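Local coordinates for Rev protein (PDB 5EQZ) that probably binds host fibronectin as a plasmid-encoded outer-surface lipoprotein of the Lyme disease spirochaete, at residues E21-L26 with K36-K41. Numbering follows the deposited sequence.
Sequences EDVLAL and KDYKDK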
ATOM      1  N   GLU A  21     -13.121   6.724  -6.303  1.00 18.88           N
ATOM      2  CA  GLU A  21     -12.299   6.664  -7.513  1.00 16.93           C
ATOM      3  C   GLU A  21     -10.812   6.697  -7.167  1.00 18.71           C
ATOM      4  O   GLU A  21     -10.010   5.990  -7.791  1.00 18.54           O
ATOM      5  CB  GLU A  21     -12.638   7.805  -8.477  1.00 20.19           C
ATOM      6  CG  GLU A  21     -14.102   7.826  -9.012  1.00 21.23           C
ATOM      7  CD  GLU A  21     -14.480   6.582  -9.800  1.00 21.96           C
ATOM      8  OE1 GLU A  21     -13.600   5.757 -10.135  1.00 20.67           O
ATOM      9  OE2 GLU A  21     -15.688   6.390 -10.082  1.00 19.28           O
ATOM     10  N   ASP A  22     -10.439   7.489  -6.159  1.00 16.98           N
ATOM     11  CA  ASP A  22      -9.046   7.525  -5.707  1.00 15.64           C
ATOM     12  C   ASP A  22      -8.637   6.190  -5.092  1.00 21.48           C
ATOM     13  O   ASP A  22      -7.537   5.692  -5.362  1.00 19.97           O
ATOM     14  CB  ASP A  22      -8.840   8.656  -4.696  1.00 18.25           C
ATOM     15  CG  ASP A  22      -8.813  10.034  -5.334  1.00 23.06           C
ATOM     16  OD1 ASP A  22      -8.411  10.165  -6.504  1.00 27.43           O
ATOM     17  OD2 ASP A  22      -9.159  11.003  -4.631  1.00 26.20           O
ATOM     18  N   VAL A  23      -9.510   5.595  -4.262  1.00 20.80           N
ATOM     19  CA  VAL A  23      -9.215   4.309  -3.631  1.00 22.95           C
ATOM     20  C   VAL A  23      -9.059   3.217  -4.680  1.00 21.96           C
ATOM     21  O   VAL A  23      -8.161   2.365  -4.586  1.00 21.67           O
ATOM     22  CB  VAL A  23     -10.311   3.962  -2.604  1.00 22.69           C
ATOM     23  CG1 VAL A  23     -10.279   2.475  -2.212  1.00 24.15           C
ATOM     24  CG2 VAL A  23     -10.170   4.849  -1.382  1.00 21.89           C
ATOM     25  N   LEU A  24      -9.894   3.243  -5.719  1.00 19.39           N
ATOM     26  CA  LEU A  24      -9.809   2.224  -6.759  1.00 22.25           C
ATOM     27  C   LEU A  24      -8.524   2.330  -7.576  1.00 20.97           C
ATOM     28  O   LEU A  24      -8.157   1.354  -8.238  1.00 23.68           O
ATOM     29  CB  LEU A  24     -11.023   2.317  -7.692  1.00 23.81           C
ATOM     30  CG  LEU A  24     -12.366   1.921  -7.072  1.00 25.87           C
ATOM     31  CD1 LEU A  24     -13.486   2.138  -8.088  1.00 27.68           C
ATOM     32  CD2 LEU A  24     -12.347   0.480  -6.565  1.00 25.79           C
ATOM     33  N   ALA A  25      -7.843   3.474  -7.541  1.00 20.78           N
ATOM     34  CA  ALA A  25      -6.569   3.665  -8.242  1.00 19.27           C
ATOM     35  C   ALA A  25      -5.355   3.262  -7.413  1.00 22.46           C
ATOM     36  O   ALA A  25      -4.225   3.295  -7.940  1.00 23.22           O
ATOM     37  CB  ALA A  25      -6.408   5.126  -8.672  1.00 20.80           C
ATOM     38  N   LEU A  26      -5.554   2.903  -6.148  1.00 20.42           N
ATOM     39  CA  LEU A  26      -4.473   2.364  -5.333  1.00 20.17           C
ATOM     40  C   LEU A  26      -3.912   1.108  -5.990  1.00 22.08           C
ATOM     41  O   LEU A  26      -4.659   0.271  -6.515  1.00 21.51           O
ATOM     42  CB  LEU A  26      -4.987   2.035  -3.929  1.00 22.26           C
ATOM     43  CG  LEU A  26      -5.246   3.196  -2.970  1.00 23.24           C
ATOM     44  CD1 LEU A  26      -6.035   2.713  -1.739  1.00 22.34           C
ATOM     45  CD2 LEU A  26      -3.962   3.885  -2.555  1.00 23.42           C
ATOM     46  N   LYS A  36      -2.833   5.464   4.212  1.00 30.47           N
ATOM     47  CA  LYS A  36      -3.289   6.026   5.477  1.00 30.64           C
ATOM     48  C   LYS A  36      -4.109   7.282   5.254  1.00 29.78           C
ATOM     49  O   LYS A  36      -5.074   7.525   5.990  1.00 32.70           O
ATOM     50  CB  LYS A  36      -2.113   6.323   6.406  1.00 33.88           C
ATOM     51  CG  LYS A  36      -2.556   6.558   7.848  1.00 38.40           C
ATOM     52  CD  LYS A  36      -1.486   7.237   8.691  1.00 42.54           C
ATOM     53  CE  LYS A  36      -2.071   7.773   9.991  1.00 45.24           C
ATOM     54  NZ  LYS A  36      -2.498   9.189   9.864  1.00 44.05           N
ATOM     55  N   ASP A  37      -3.765   8.072   4.235  1.00 29.23           N
ATOM     56  CA  ASP A  37      -4.531   9.279   3.955  1.00 35.43           C
ATOM     57  C   ASP A  37      -5.957   8.936   3.538  1.00 32.47           C
ATOM     58  O   ASP A  37      -6.915   9.540   4.034  1.00 30.64           O
ATOM     59  CB  ASP A  37      -3.838  10.114   2.878  1.00 42.29           C
ATOM     60  CG  ASP A  37      -4.664  11.315   2.450  1.00 50.65           C
ATOM     61  OD1 ASP A  37      -5.098  12.077   3.344  1.00 57.49           O
ATOM     62  OD2 ASP A  37      -4.875  11.490   1.230  1.00 53.12           O
ATOM     63  N   TYR A  38      -6.122   7.957   2.639  1.00 28.90           N
ATOM     64  CA  TYR A  38      -7.470   7.558   2.230  1.00 25.74           C
ATOM     65  C   TYR A  38      -8.217   6.895   3.378  1.00 26.30           C
ATOM     66  O   TYR A  38      -9.429   7.098   3.534  1.00 28.24           O
ATOM     67  CB  TYR A  38      -7.421   6.620   1.028  1.00 22.50           C
ATOM     68  CG  TYR A  38      -6.877   7.249  -0.242  1.00 22.96           C
ATOM     69  CD1 TYR A  38      -6.460   6.450  -1.296  1.00 22.01           C
ATOM     70  CD2 TYR A  38      -6.778   8.630  -0.392  1.00 23.75           C
ATOM     71  CE1 TYR A  38      -5.956   7.004  -2.462  1.00 25.50           C
ATOM     72  CE2 TYR A  38      -6.267   9.197  -1.561  1.00 27.08           C
ATOM     73  CZ  TYR A  38      -5.854   8.368  -2.587  1.00 28.17           C
ATOM     74  OH  TYR A  38      -5.349   8.891  -3.755  1.00 30.36           O
ATOM     75  N   LYS A  39      -7.521   6.094   4.192  1.00 26.56           N
ATOM     76  CA  LYS A  39      -8.180   5.486   5.346  1.00 24.67           C
ATOM     77  C   LYS A  39      -8.705   6.556   6.287  1.00 26.91           C
ATOM     78  O   LYS A  39      -9.825   6.443   6.797  1.00 27.88           O
ATOM     79  CB  LYS A  39      -7.230   4.549   6.094  1.00 26.01           C
ATOM     80  N   ASP A  40      -7.918   7.609   6.519  1.00 25.79           N
ATOM     81  CA  ASP A  40      -8.362   8.672   7.416  1.00 27.58           C
ATOM     82  C   ASP A  40      -9.570   9.403   6.846  1.00 26.43           C
ATOM     83  O   ASP A  40     -10.529   9.699   7.575  1.00 27.09           O
ATOM     84  CB  ASP A  40      -7.224   9.653   7.693  1.00 26.49           C
ATOM     85  CG  ASP A  40      -6.162   9.079   8.623  1.00 30.46           C
ATOM     86  OD1 ASP A  40      -5.048   9.634   8.655  1.00 35.36           O
ATOM     87  OD2 ASP A  40      -6.436   8.077   9.318  1.00 31.68           O
ATOM     88  N   LYS A  41      -9.546   9.702   5.544  1.00 24.92           N
ATOM     89  CA  LYS A  41     -10.698  10.341   4.915  1.00 22.46           C
ATOM     90  C   LYS A  41     -11.920   9.436   4.930  1.00 21.12           C
ATOM     91  O   LYS A  41     -13.053   9.922   5.101  1.00 22.21           O
ATOM     92  CB  LYS A  41     -10.353  10.756   3.484  1.00 21.70           C
ATOM     93  CG  LYS A  41      -9.361  11.904   3.437  1.00 26.00           C
ATOM     94  CD  LYS A  41      -8.860  12.143   2.039  1.00 29.76           C
ATOM     95  CE  LYS A  41      -7.845  13.275   2.021  1.00 35.10           C
ATOM     96  NZ  LYS A  41      -7.348  13.490   0.638  1.00 40.60           N
TER
HETATM   97  O   HOH W   1      -5.229   7.103  -5.735  1.00 27.65           O
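Y38 reaches across from helix 32-48 and lays its ring against D22, V23 and L26, at the C-terminal end of helix 10-24 and the residues after it. Its CA–CB bond points toward the facing segment, and with CG anti to the carbonyl carbon (chi1 -65°) the ring lies beside V23 and L26. L26 lies along the CD1-CE1 side of the ring: CG sits at the edge in the ring plane, while CD2 approaches obliquely, 3.7 Å from Y38 CE1. V23 runs past the tyrosine in the opposite direction, touching it more loosely, with CG2 4.0 Å from Y38 CD1. D22 crosses the far end of the ring at about a right angle, its CB 3.6 Å from Y38 OH and its carboxylate only 9° from the ring plane. The two helices form an antiparallel pair within an elongated helical bundle, whose long helix 55-88 packs against V23 through L64 and F68. A water in the ring plane is hydrogen-bonded to Y38 OH (2.7 Å) and donates to D22 O, which also accepts A25 N; two donors thus grip this carbonyl. Within helix 32-48, K41 NZ forms a salt bridge with D37 OD2 (3.2 Å), its hydrogen bond weak.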